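Long-range contacts in extracellular ligand-binding receptor (Desulfitobacterium hafniense, PDB 4Q6B), which binds leucine in the cleft between its two lobes and probably delivers it, as the extracellular receptor of an ABC transporter, for amino-acid uptake: residues 75-80 / 98-103; 116-121 / 310-315; 144-149 / 172-177; 199-204 / 225-230. All coordinates share one frame; numbering follows the deposited sequence.

The chain folds into two alpha/beta lobes, as in other leucine-binding proteins, and the contacts fall two to each. Contacts 1 and 2, with centres about 8 Å apart, share the parallel five-stranded sheet: strand 101-103 of contact 1 pairs with strand 119-121 of contact 2, Met101 O lying 2.9 Å from Phe120 N. Contacts 3 and 4, with centres about 9 Å apart, are joined in the second sheet, where Tyr148 O is 2.7 Å from Ala204 N. Between lobes the centres of contacts 1 and 3 are about 38 Å apart. Leucine is held by residues such as Ser106 and Ser232, which follow strands 101-103 and 227-229; one calcium ion is bound at contact 3, on the edge strand 172-177.

Contact 1: residues 75-80 / 98-103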
loop_
_atom_site.group_PDB
_atom_site.type_symbol
_atom_site.label_atom_id
_atom_site.label_comp_id
_atom_site.label_asym_id
_atom_site.label_seq_id
_atom_site.Cartn_x
_atom_site.Cartn_y
_atom_site.Cartn_z
ATOM N N ILE A 75 22.977 4.238 9.313
ATOM C CA ILE A 75 21.583 4.202 8.889
ATOM C C ILE A 75 20.650 4.250 10.117
ATOM O O ILE A 75 20.733 3.349 10.980
ATOM C CB ILE A 75 21.332 2.919 8.066
ATOM C CG1 ILE A 75 22.250 2.895 6.818
ATOM C CG2 ILE A 75 19.888 2.797 7.637
ATOM C CD1 ILE A 75 21.846 3.930 5.737
ATOM N N GLN A 76 19.784 5.283 10.179
ATOM C CA GLN A 76 18.963 5.519 11.385
ATOM C C GLN A 76 17.667 4.750 11.335
ATOM O O GLN A 76 17.082 4.450 12.386
ATOM C CB GLN A 76 18.631 7.013 11.544
ATOM C CG GLN A 76 19.883 7.944 11.577
ATOM C CD GLN A 76 20.782 7.825 12.822
ATOM O OE1 GLN A 76 20.398 7.230 13.840
ATOM N NE2 GLN A 76 21.983 8.414 12.749
ATOM N N ALA A 77 17.227 4.448 10.120
ATOM C CA ALA A 77 15.960 3.758 9.829
ATOM C C ALA A 77 15.960 3.434 8.333
ATOM O O ALA A 77 16.755 3.988 7.555
ATOM C CB ALA A 77 14.758 4.648 10.170
ATOM N N VAL A 78 15.073 2.523 7.930
ATOM C CA VAL A 78 14.864 2.169 6.521
ATOM C C VAL A 78 13.403 2.281 6.111
ATOM O O VAL A 78 12.491 1.838 6.833
ATOM C CB VAL A 78 15.380 0.707 6.257
ATOM C CG1 VAL A 78 15.084 0.194 4.797
ATOM C CG2 VAL A 78 16.847 0.664 6.565
ATOM N N ILE A 79 13.199 2.864 4.922
ATOM C CA ILE A 79 11.885 2.950 4.263
ATOM C C ILE A 79 11.903 1.881 3.181
ATOM O O ILE A 79 12.781 1.880 2.325
ATOM C CB ILE A 79 11.654 4.336 3.601
ATOM C CG1 ILE A 79 11.506 5.370 4.717
ATOM C CG2 ILE A 79 10.315 4.342 2.835
ATOM C CD1 ILE A 79 11.439 6.788 4.211
ATOM N N GLY A 80 10.971 0.941 3.260
ATOM C CA GLY A 80 10.868 -0.120 2.267
ATOM C C GLY A 80 10.275 -1.364 2.937
ATOM O O GLY A 80 9.849 -1.256 4.080
ATOM N N GLY A 98 17.601 -4.492 15.204
ATOM C CA GLY A 98 17.061 -3.368 15.960
ATOM C C GLY A 98 17.070 -2.123 15.099
ATOM O O GLY A 98 17.462 -1.065 15.572
ATOM N N LEU A 99 16.702 -2.264 13.821
ATOM C CA LEU A 99 16.607 -1.113 12.924
ATOM C C LEU A 99 15.202 -1.030 12.357
ATOM O O LEU A 99 14.694 -2.022 11.831
ATOM C CB LEU A 99 17.617 -1.316 11.786
ATOM C CG LEU A 99 17.766 -0.217 10.729
ATOM C CD1 LEU A 99 18.239 1.064 11.427
ATOM C CD2 LEU A 99 18.799 -0.702 9.707
ATOM N N VAL A 100 14.576 0.146 12.471
ATOM C CA VAL A 100 13.233 0.329 11.922
ATOM C C VAL A 100 13.173 0.098 10.427
ATOM O O VAL A 100 14.008 0.588 9.659
ATOM C CB VAL A 100 12.680 1.726 12.255
ATOM C CG1 VAL A 100 11.471 2.114 11.320
ATOM C CG2 VAL A 100 12.257 1.771 13.706
HETATM N N MSE A 101 12.189 -0.709 10.023
HETATM C CA MSE A 101 11.830 -0.834 8.622
HETATM C C MSE A 101 10.406 -0.315 8.496
HETATM O O MSE A 101 9.527 -0.781 9.203
HETATM C CB MSE A 101 11.857 -2.299 8.180
HETATM C CG MSE A 101 11.776 -2.413 6.663
HETATM SE SE MSE A 101 11.072 -4.162 6.065
HETATM C CE MSE A 101 9.197 -3.710 6.364
ATOM N N LEU A 102 10.186 0.694 7.661
ATOM C CA LEU A 102 8.820 1.276 7.558
ATOM C C LEU A 102 8.400 1.131 6.101
ATOM O O LEU A 102 8.998 1.788 5.245
ATOM C CB LEU A 102 8.831 2.738 8.007
ATOM C CG LEU A 102 7.556 3.553 7.787
ATOM C CD1 LEU A 102 6.406 3.002 8.574
ATOM C CD2 LEU A 102 7.789 5.020 8.244
ATOM N N SER A 103 7.432 0.263 5.816
ATOM C CA SER A 103 7.024 0.036 4.443
ATOM C C SER A 103 5.869 0.901 4.010
ATOM O O SER A 103 4.829 0.942 4.627
ATOM C CB SER A 103 6.656 -1.420 4.162
ATOM O OG SER A 103 6.289 -1.571 2.806
HETATM O O HOH W 1 15.801 2.538 13.683
#
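Strands 75-79 and 101-103 are the two parallel arms of a right-handed beta-alpha-beta crossover whose connection is helix 84-97, and they meet in the middle of a five-stranded sheet. Val78 is gripped at both backbone ends: its N donates to Val100 O at 2.8 Å, and its O accepts from Leu102 N at 2.7 Å. The ladder then moves on to Gly80, whose N reaches Leu102 O at 2.9 Å. Before the strands pair directly, water 1 fills in, donating to Gln76 O and accepting from Val100 N. Leu99 supplies the main side-chain contact at this end. With CG anti to the backbone N (chi1 -177°), its two methyls reach the neighbouring strand separately: CD1 rests on the carbonyl of Ile75, 3.4 Å from its O, while CD2 meets Val78 CG2 at 3.9 Å, the two side chains crossing at about a right angle. On the face bearing Ile79 and Leu102, Ala77 CB lies 4.1 Å from Val100 CB, and helices 284-301 and 311-317 pack over this side; helix 84-97 packs on the face of Val78 and Met101. At the far end the bent selenomethionine Met101 curls its CE to 3.4 Å from Gly80 O. Ser103 OG turns out of the contact to the backbone of His81, Ala105 and Ser106. The chemistry is thus a backbone ladder flanked on both faces by mainly apolar side chains, with one bridging water satisfying the two polar groups that the diverging strands leave too far apart to bond directly.

Contact 2: residues 116-121 / 310-315; sequences YIHVFR and TLAQGL
The backbones approach most closely where the turn before strand 119-121 passes the first turn of helix 311-317, with the CA atoms of His118 and Ala312 5.3 Å apart. Ala312 is the hub. Its CB sits 3.4 Å from Ile117 O and 3.6 Å from His118 ND1, and it also lies at the edge of the Phe120 ring, in the ring plane, 3.7 Å from CE2. One small methyl thus fills the angle between a carbonyl and two rings. Phe120 points at the helix, with CG anti to its own carbonyl carbon (chi1 -63°), an arrangement that brings the outer part of the ring against Ala312 and Leu315. Leu315 CD1 lies over one face, 4.0 Å from the ring centroid and only 15° off the normal, a CH-pi contact displaced toward the CD2-CE2 side. CZ comes within 3.5 Å of Ala312 O. Between the two segments the polar link is water 2, which accepts from Ala312 N at 2.8 Å and is hydrogen-bonded to His118 ND1 at 2.9 Å, tying the imidazole to a helix N-H near the start of the helix. Phe330 meets the Phe120 ring edge-to-face, and Arg316 NH1 bonds Ile117 O, adding a direct polar tie beside the methyl contact. Leu315 also reaches Leu296 and Ala299 of helix 284-301. The helix is therefore docked on the end strand of the sheet mainly by aromatic and aliphatic packing, while the polar groups at the more open, turn end are joined through water and the neighbouring arginine.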
loop_
_atom_site.group_PDB
_atom_site.type_symbol
_atom_site.label_atom_id
_atom_site.label_comp_id
_atom_site.label_asym_id
_atom_site.label_seq_id
_atom_site.Cartn_x
_atom_site.Cartn_y
_atom_site.Cartn_z
ATOM N N TYR A 116 7.576 -9.209 15.175
ATOM C CA TYR A 116 8.632 -8.211 15.064
ATOM C C TYR A 116 8.254 -6.968 15.865
ATOM O O TYR A 116 7.054 -6.624 15.984
ATOM C CB TYR A 116 8.735 -7.743 13.620
ATOM C CG TYR A 116 9.054 -8.764 12.564
ATOM C CD1 TYR A 116 9.920 -9.809 12.816
ATOM C CD2 TYR A 116 8.498 -8.644 11.290
ATOM C CE1 TYR A 116 10.250 -10.759 11.773
ATOM C CE2 TYR A 116 8.785 -9.559 10.289
ATOM C CZ TYR A 116 9.668 -10.589 10.521
ATOM O OH TYR A 116 9.948 -11.457 9.446
ATOM N N ILE A 117 9.274 -6.247 16.337
ATOM C CA ILE A 117 9.083 -5.042 17.134
ATOM C C ILE A 117 9.514 -3.781 16.370
ATOM O O ILE A 117 9.127 -2.672 16.757
ATOM C CB ILE A 117 9.991 -5.099 18.371
ATOM C CG1 ILE A 117 9.552 -6.178 19.334
ATOM C CG2 ILE A 117 9.965 -3.793 19.117
ATOM C CD1 ILE A 117 10.613 -6.339 20.440
ATOM N N HIS A 118 10.368 -3.916 15.345
ATOM C CA HIS A 118 10.952 -2.746 14.683
ATOM C C HIS A 118 10.366 -2.494 13.300
ATOM O O HIS A 118 10.916 -1.770 12.462
ATOM C CB HIS A 118 12.469 -2.940 14.584
ATOM C CG HIS A 118 13.128 -3.053 15.918
ATOM N ND1 HIS A 118 13.401 -1.950 16.698
ATOM C CD2 HIS A 118 13.526 -4.135 16.637
ATOM C CE1 HIS A 118 13.943 -2.342 17.836
ATOM N NE2 HIS A 118 14.040 -3.660 17.825
ATOM N N VAL A 119 9.268 -3.162 13.045
ATOM C CA VAL A 119 8.783 -3.276 11.652
ATOM C C VAL A 119 7.395 -2.647 11.552
ATOM O O VAL A 119 6.493 -2.965 12.328
ATOM C CB VAL A 119 8.723 -4.770 11.258
ATOM C CG1 VAL A 119 8.075 -4.977 9.904
ATOM C CG2 VAL A 119 10.125 -5.397 11.273
ATOM N N PHE A 120 7.217 -1.764 10.572
ATOM C CA PHE A 120 5.993 -0.929 10.480
ATOM C C PHE A 120 5.542 -0.807 9.045
ATOM O O PHE A 120 6.318 -1.049 8.155
ATOM C CB PHE A 120 6.278 0.486 11.007
ATOM C CG PHE A 120 6.668 0.542 12.472
ATOM C CD1 PHE A 120 5.712 0.814 13.426
ATOM C CD2 PHE A 120 7.985 0.278 12.885
ATOM C CE1 PHE A 120 6.046 0.856 14.781
ATOM C CE2 PHE A 120 8.339 0.354 14.224
ATOM C CZ PHE A 120 7.362 0.647 15.180
ATOM N N ARG A 121 4.295 -0.415 8.819
ATOM C CA ARG A 121 3.919 0.102 7.490
ATOM C C ARG A 121 3.058 1.283 7.730
ATOM O O ARG A 121 2.415 1.341 8.767
ATOM C CB ARG A 121 3.154 -0.934 6.690
ATOM C CG ARG A 121 2.028 -1.587 7.453
ATOM C CD ARG A 121 1.126 -2.395 6.487
ATOM N NE ARG A 121 0.570 -3.515 7.253
ATOM C CZ ARG A 121 0.673 -4.785 6.889
ATOM N NH1 ARG A 121 0.211 -5.744 7.692
ATOM N NH2 ARG A 121 1.247 -5.103 5.735
ATOM N N THR A 310 16.099 2.226 19.652
ATOM C CA THR A 310 15.100 2.981 20.440
ATOM C C THR A 310 14.059 3.704 19.575
ATOM O O THR A 310 13.124 4.266 20.111
ATOM C CB THR A 310 15.781 4.045 21.331
ATOM O OG1 THR A 310 16.377 5.049 20.491
ATOM C CG2 THR A 310 16.883 3.399 22.170
ATOM N N LEU A 311 14.189 3.673 18.261
ATOM C CA LEU A 311 13.317 4.484 17.415
ATOM C C LEU A 311 11.899 3.894 17.292
ATOM O O LEU A 311 10.923 4.651 17.309
ATOM C CB LEU A 311 13.925 4.674 16.033
ATOM C CG LEU A 311 13.149 5.674 15.180
ATOM C CD1 LEU A 311 13.241 7.109 15.790
ATOM C CD2 LEU A 311 13.713 5.587 13.746
ATOM N N ALA A 312 11.795 2.557 17.251
ATOM C CA ALA A 312 10.480 1.891 17.120
ATOM C C ALA A 312 9.506 2.323 18.209
ATOM O O ALA A 312 8.343 2.642 17.918
ATOM C CB ALA A 312 10.653 0.355 17.149
ATOM N N GLN A 313 9.957 2.334 19.455
ATOM C CA GLN A 313 9.104 2.800 20.539
ATOM C C GLN A 313 8.751 4.265 20.341
ATOM O O GLN A 313 7.661 4.679 20.667
ATOM C CB GLN A 313 9.689 2.521 21.932
ATOM C CG GLN A 313 8.700 2.688 23.089
ATOM C CD GLN A 313 7.444 1.830 22.957
ATOM O OE1 GLN A 313 7.518 0.631 22.772
ATOM N NE2 GLN A 313 6.287 2.461 23.039
ATOM N N GLY A 314 9.682 5.049 19.813
ATOM C CA GLY A 314 9.386 6.448 19.560
ATOM C C GLY A 314 8.297 6.611 18.511
ATOM O O GLY A 314 7.470 7.513 18.626
ATOM N N LEU A 315 8.287 5.745 17.497
ATOM C CA LEU A 315 7.192 5.787 16.504
ATOM C C LEU A 315 5.833 5.463 17.104
ATOM O O LEU A 315 4.802 6.117 16.789
ATOM C CB LEU A 315 7.461 4.834 15.329
ATOM C CG LEU A 315 8.487 5.311 14.299
ATOM C CD1 LEU A 315 8.801 4.145 13.393
ATOM C CD2 LEU A 315 7.983 6.498 13.493
HETATM O O HOH W 2 13.926 0.853 16.535
#

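Contact 3: residues 144-149 / 172-177; sequences RMVIYY and TIVDRF. With CA (calcium ion), chain E.
Asp175 carries the polar centre of this contact: its OD1 binds the calcium ion at 2.4 Å, while OD2 accepts from water 3, Trp193 NE1 and Lys192 NZ, the last a salt bridge. The adjoining Arg176 O is the second protein ligand, and five waters complete the site, one of them at a longer distance; water 4 also accepts from Arg176 N. With the two carboxylate oxygens divided between metal and protein donors, the rotation of the group is well fixed. Asp175 O, meanwhile, faces the partner strand and takes Ile147 N at 3.0 Å. The parallel ladder runs from Met145 N to Thr172 O at one end and Tyr149 N to Phe177 O at the other, its register shifting by one residue at Val174, whose N bonds Met145 O. The Phe177 ring swings across strand 144-149 because its CG lies between the backbone N and the carbonyl carbon (chi1 73°). There it forms an offset stack with Tyr148, centroids 4.6 Å apart and planes at 25°, with Tyr148 CD1 over its face; Val146 CG1 abuts the ring edge, 3.6 Å from CE1. On the other face of the sheet, Ile147 and Ile173 cross through their CD1 methyls at 3.9 Å. Arg176 lays its CD 3.5 Å from Tyr149 CE2, but its guanidinium is only a long, weak cation-pi partner and is salt-bridged to Glu163. Strand 172-177 edges the seven-stranded sheet, next to strand 144-149; helix 153-168 packs on the Ile147 side, helix 183-195 on the Val146 and Phe177 side, and strand 200-204 flanks 144-149 on its far side.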
loop_
_atom_site.group_PDB
_atom_site.type_symbol
_atom_site.label_atom_id
_atom_site.label_comp_id
_atom_site.label_asym_id
_atom_site.label_seq_id
_atom_site.Cartn_x
_atom_site.Cartn_y
_atom_site.Cartn_z
ATOM N N ARG A 144 -24.761 -10.810 -3.906
ATOM C CA ARG A 144 -24.265 -12.103 -4.417
ATOM C C ARG A 144 -23.045 -11.815 -5.297
ATOM O O ARG A 144 -23.187 -11.225 -6.352
ATOM C CB ARG A 144 -25.343 -12.802 -5.252
ATOM C CG ARG A 144 -26.688 -12.985 -4.527
ATOM C CD ARG A 144 -27.576 -14.126 -5.073
ATOM N NE ARG A 144 -27.627 -15.150 -4.024
ATOM C CZ ARG A 144 -27.526 -16.467 -4.192
ATOM N NH1 ARG A 144 -27.421 -17.011 -5.405
ATOM N NH2 ARG A 144 -27.553 -17.253 -3.122
HETATM N N MSE A 145 -21.842 -12.180 -4.856
HETATM C CA MSE A 145 -20.650 -11.756 -5.589
HETATM C C MSE A 145 -19.759 -12.959 -5.935
HETATM O O MSE A 145 -19.869 -14.056 -5.346
HETATM C CB MSE A 145 -19.859 -10.710 -4.780
HETATM C CG MSE A 145 -20.596 -9.351 -4.690
HETATM SE SE MSE A 145 -19.500 -8.069 -3.809
HETATM C CE MSE A 145 -18.090 -7.885 -5.178
ATOM N N VAL A 146 -18.857 -12.743 -6.893
ATOM C CA VAL A 146 -17.868 -13.762 -7.301
ATOM C C VAL A 146 -16.468 -13.272 -6.937
ATOM O O VAL A 146 -16.207 -12.084 -6.998
ATOM C CB VAL A 146 -17.937 -14.034 -8.833
ATOM C CG1 VAL A 146 -16.735 -14.857 -9.345
ATOM C CG2 VAL A 146 -19.226 -14.810 -9.195
ATOM N N ILE A 147 -15.559 -14.167 -6.556
ATOM C CA ILE A 147 -14.186 -13.749 -6.248
ATOM C C ILE A 147 -13.251 -14.447 -7.232
ATOM O O ILE A 147 -13.247 -15.681 -7.326
ATOM C CB ILE A 147 -13.764 -14.112 -4.800
ATOM C CG1 ILE A 147 -14.588 -13.323 -3.767
ATOM C CG2 ILE A 147 -12.257 -13.795 -4.552
ATOM C CD1 ILE A 147 -14.291 -13.797 -2.336
ATOM N N TYR A 148 -12.461 -13.666 -7.979
ATOM C CA TYR A 148 -11.398 -14.218 -8.847
ATOM C C TYR A 148 -10.123 -14.027 -8.064
ATOM O O TYR A 148 -9.808 -12.903 -7.684
ATOM C CB TYR A 148 -11.313 -13.411 -10.156
ATOM C CG TYR A 148 -10.224 -13.842 -11.118
ATOM C CD1 TYR A 148 -9.982 -15.195 -11.390
ATOM C CD2 TYR A 148 -9.490 -12.894 -11.818
ATOM C CE1 TYR A 148 -8.979 -15.603 -12.328
ATOM C CE2 TYR A 148 -8.523 -13.265 -12.739
ATOM C CZ TYR A 148 -8.273 -14.619 -13.005
ATOM O OH TYR A 148 -7.296 -14.999 -13.897
ATOM N N TYR A 149 -9.385 -15.091 -7.782
ATOM C CA TYR A 149 -8.242 -14.916 -6.884
ATOM C C TYR A 149 -6.985 -15.635 -7.379
ATOM O O TYR A 149 -7.086 -16.532 -8.203
ATOM C CB TYR A 149 -8.595 -15.384 -5.458
ATOM C CG TYR A 149 -8.764 -16.865 -5.348
ATOM C CD1 TYR A 149 -7.734 -17.676 -4.850
ATOM C CD2 TYR A 149 -9.946 -17.467 -5.745
ATOM C CE1 TYR A 149 -7.871 -19.041 -4.801
ATOM C CE2 TYR A 149 -10.095 -18.830 -5.685
ATOM C CZ TYR A 149 -9.075 -19.601 -5.202
ATOM O OH TYR A 149 -9.233 -20.967 -5.137
ATOM N N THR A 172 -23.280 -12.870 -0.047
ATOM C CA THR A 172 -22.952 -14.267 -0.258
ATOM C C THR A 172 -21.941 -14.333 -1.390
ATOM O O THR A 172 -22.108 -13.637 -2.400
ATOM C CB THR A 172 -24.220 -15.012 -0.703
ATOM O OG1 THR A 172 -25.214 -14.897 0.323
ATOM C CG2 THR A 172 -23.939 -16.482 -0.962
ATOM N N ILE A 173 -20.917 -15.164 -1.233
ATOM C CA ILE A 173 -19.987 -15.431 -2.308
ATOM C C ILE A 173 -20.521 -16.643 -3.056
ATOM O O ILE A 173 -20.485 -17.761 -2.540
ATOM C CB ILE A 173 -18.561 -15.696 -1.785
ATOM C CG1 ILE A 173 -18.038 -14.472 -0.995
ATOM C CG2 ILE A 173 -17.611 -16.043 -2.949
ATOM C CD1 ILE A 173 -18.056 -13.128 -1.820
ATOM N N VAL A 174 -21.037 -16.430 -4.266
ATOM C CA VAL A 174 -21.687 -17.513 -4.988
ATOM C C VAL A 174 -20.693 -18.359 -5.800
ATOM O O VAL A 174 -21.004 -19.475 -6.182
ATOM C CB VAL A 174 -22.830 -16.997 -5.902
ATOM C CG1 VAL A 174 -23.897 -16.281 -5.063
ATOM C CG2 VAL A 174 -22.273 -16.093 -7.016
ATOM N N ASP A 175 -19.495 -17.830 -6.059
ATOM C CA ASP A 175 -18.471 -18.660 -6.703
ATOM C C ASP A 175 -17.118 -18.027 -6.451
ATOM O O ASP A 175 -17.010 -16.824 -6.360
ATOM C CB ASP A 175 -18.720 -18.778 -8.215
ATOM C CG ASP A 175 -17.836 -19.834 -8.899
ATOM O OD1 ASP A 175 -17.380 -20.820 -8.238
ATOM O OD2 ASP A 175 -17.636 -19.696 -10.144
ATOM N N ARG A 176 -16.088 -18.844 -6.312
ATOM C CA ARG A 176 -14.724 -18.329 -6.315
ATOM C C ARG A 176 -13.969 -19.170 -7.336
ATOM O O ARG A 176 -14.298 -20.372 -7.570
ATOM C CB ARG A 176 -14.078 -18.404 -4.907
ATOM C CG ARG A 176 -13.670 -19.795 -4.504
ATOM C CD ARG A 176 -12.618 -19.751 -3.400
ATOM N NE ARG A 176 -13.013 -18.884 -2.295
ATOM C CZ ARG A 176 -12.173 -18.467 -1.344
ATOM N NH1 ARG A 176 -12.606 -17.678 -0.361
ATOM N NH2 ARG A 176 -10.899 -18.831 -1.380
ATOM N N PHE A 177 -13.028 -18.549 -8.044
ATOM C CA PHE A 177 -12.272 -19.254 -9.100
ATOM C C PHE A 177 -10.892 -18.629 -9.268
ATOM O O PHE A 177 -10.679 -17.465 -8.886
ATOM C CB PHE A 177 -13.035 -19.294 -10.438
ATOM C CG PHE A 177 -13.081 -17.955 -11.184
ATOM C CD1 PHE A 177 -13.749 -16.843 -10.654
ATOM C CD2 PHE A 177 -12.448 -17.805 -12.429
ATOM C CE1 PHE A 177 -13.812 -15.618 -11.365
ATOM C CE2 PHE A 177 -12.512 -16.579 -13.138
ATOM C CZ PHE A 177 -13.175 -15.482 -12.591
HETATM CA CA CA E . -15.460 -22.315 -8.148
HETATM O O HOH W 3 -15.677 -21.841 -10.462
HETATM O O HOH W 4 -16.304 -21.913 -5.907
HETATM O O HOH W 5 -13.233 -23.545 -9.288
HETATM O O HOH W 6 -13.969 -23.398 -6.847
HETATM O O HOH W 7 -17.062 -23.740 -8.324
#

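Contact 4: residues 199-204 / 225-230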
loop_
_atom_site.group_PDB
_atom_site.type_symbol
_atom_site.label_atom_id
_atom_site.label_comp_id
_atom_site.label_asym_id
_atom_site.label_seq_id
_atom_site.Cartn_x
_atom_site.Cartn_y
_atom_site.Cartn_z
ATOM N N ASP A 199 -23.949 -10.139 -8.844
ATOM C CA ASP A 199 -24.067 -8.685 -9.026
ATOM C C ASP A 199 -22.750 -7.935 -8.940
ATOM O O ASP A 199 -22.724 -6.705 -9.004
ATOM C CB ASP A 199 -25.112 -8.078 -8.067
ATOM C CG ASP A 199 -24.803 -8.331 -6.607
ATOM O OD1 ASP A 199 -25.773 -8.571 -5.830
ATOM O OD2 ASP A 199 -23.621 -8.256 -6.192
ATOM N N GLY A 200 -21.645 -8.654 -8.788
ATOM C CA GLY A 200 -20.346 -8.001 -8.744
ATOM C C GLY A 200 -19.247 -9.022 -8.655
ATOM O O GLY A 200 -19.477 -10.155 -8.203
ATOM N N ILE A 201 -18.045 -8.614 -9.051
ATOM C CA ILE A 201 -16.842 -9.448 -8.942
ATOM C C ILE A 201 -15.751 -8.728 -8.169
ATOM O O ILE A 201 -15.399 -7.568 -8.500
ATOM C CB ILE A 201 -16.295 -9.825 -10.334
ATOM C CG1 ILE A 201 -17.336 -10.607 -11.093
ATOM C CG2 ILE A 201 -15.046 -10.702 -10.200
ATOM C CD1 ILE A 201 -17.061 -10.749 -12.624
ATOM N N PHE A 202 -15.213 -9.409 -7.156
ATOM C CA PHE A 202 -14.027 -8.929 -6.465
ATOM C C PHE A 202 -12.802 -9.668 -7.014
ATOM O O PHE A 202 -12.733 -10.893 -7.006
ATOM C CB PHE A 202 -14.142 -9.190 -4.982
ATOM C CG PHE A 202 -12.966 -8.697 -4.212
ATOM C CD1 PHE A 202 -12.652 -7.366 -4.182
ATOM C CD2 PHE A 202 -12.121 -9.604 -3.589
ATOM C CE1 PHE A 202 -11.524 -6.910 -3.497
ATOM C CE2 PHE A 202 -10.993 -9.161 -2.884
ATOM C CZ PHE A 202 -10.694 -7.811 -2.848
ATOM N N ILE A 203 -11.844 -8.895 -7.497
ATOM C CA ILE A 203 -10.630 -9.433 -8.063
ATOM C C ILE A 203 -9.517 -9.354 -7.017
ATOM O O ILE A 203 -9.021 -8.289 -6.707
ATOM C CB ILE A 203 -10.233 -8.619 -9.298
ATOM C CG1 ILE A 203 -11.390 -8.590 -10.303
ATOM C CG2 ILE A 203 -8.966 -9.167 -9.929
ATOM C CD1 ILE A 203 -11.274 -7.517 -11.365
ATOM N N ALA A 204 -9.113 -10.515 -6.530
ATOM C CA ALA A 204 -8.099 -10.642 -5.500
ATOM C C ALA A 204 -6.824 -11.115 -6.175
ATOM O O ALA A 204 -6.140 -12.004 -5.712
ATOM C CB ALA A 204 -8.534 -11.605 -4.424
ATOM N N VAL A 225 -21.336 -6.548 -14.764
ATOM C CA VAL A 225 -21.409 -6.209 -13.350
ATOM C C VAL A 225 -20.194 -5.442 -12.847
ATOM O O VAL A 225 -19.139 -5.488 -13.483
ATOM C CB VAL A 225 -21.555 -7.475 -12.509
ATOM C CG1 VAL A 225 -22.797 -8.264 -13.020
ATOM C CG2 VAL A 225 -20.302 -8.341 -12.621
ATOM N N PRO A 226 -20.352 -4.693 -11.735
ATOM C CA PRO A 226 -19.194 -3.946 -11.228
ATOM C C PRO A 226 -18.004 -4.817 -10.898
ATOM O O PRO A 226 -18.170 -5.926 -10.390
ATOM C CB PRO A 226 -19.718 -3.351 -9.925
ATOM C CG PRO A 226 -21.179 -3.047 -10.243
ATOM C CD PRO A 226 -21.611 -4.251 -11.089
ATOM N N LEU A 227 -16.799 -4.300 -11.177
ATOM C CA LEU A 227 -15.549 -4.985 -10.856
ATOM C C LEU A 227 -14.876 -4.183 -9.737
ATOM O O LEU A 227 -14.892 -2.934 -9.757
ATOM C CB LEU A 227 -14.616 -5.069 -12.083
ATOM C CG LEU A 227 -15.237 -5.647 -13.364
ATOM C CD1 LEU A 227 -14.167 -5.769 -14.423
ATOM C CD2 LEU A 227 -15.830 -7.030 -13.072
ATOM N N ILE A 228 -14.334 -4.911 -8.764
ATOM C CA ILE A 228 -13.710 -4.298 -7.580
ATOM C C ILE A 228 -12.364 -4.943 -7.360
ATOM O O ILE A 228 -12.215 -6.172 -7.532
ATOM C CB ILE A 228 -14.614 -4.522 -6.319
ATOM C CG1 ILE A 228 -15.984 -3.880 -6.522
ATOM C CG2 ILE A 228 -13.958 -3.914 -5.066
ATOM C CD1 ILE A 228 -17.091 -4.855 -6.847
ATOM N N ALA A 229 -11.363 -4.141 -6.979
ATOM C CA ALA A 229 -10.008 -4.668 -6.769
ATOM C C ALA A 229 -9.292 -3.890 -5.663
ATOM O O ALA A 229 -9.777 -2.848 -5.198
ATOM C CB ALA A 229 -9.218 -4.603 -8.071
ATOM N N GLY A 230 -8.110 -4.367 -5.274
ATOM C CA GLY A 230 -7.360 -3.731 -4.213
ATOM C C GLY A 230 -6.213 -2.865 -4.647
ATOM O O GLY A 230 -6.184 -2.394 -5.781
HETATM O O HOH W 8 -6.925 -6.907 -5.968
#
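This is a parallel strand pair inside the second lobe's sheet, the two arms of a beta-alpha-beta crossover through helix 207-221. Three backbone bonds carry it: Ile201 N to Pro226 O at 3.0 Å, Ile228 N to Ile201 O at 2.9 Å, and Ile203 N to Ile228 O at 2.7 Å, the last almost straight (176°). Beyond them the strands part, and water 8 bridges the gap, donating to Ile203 O at 2.6 Å and accepting from Gly230 N. On one face Ile201 and Leu227 lie side by side, CB to CD2 3.9 Å, while Val225 CG2 crosses Ile201 at CG1; Phe214 of helix 207-221 packs against this face. On the other, Ile228 CG2 meets the Phe202 ring at its edge, in plane, 3.8 Å from CD1. That ring also stacks on Phe162, and Leu133 of helix 126-139 touches both residues. At the open end Pro226 CD rests 3.4 Å from Asp199 O. Three backbone bonds between layers of aliphatic side chains and the Phe202 ring make a largely apolar pairing, in which water takes over the ladder just before the chain leaves for the leucine-binding residues Asn231 and Ser232.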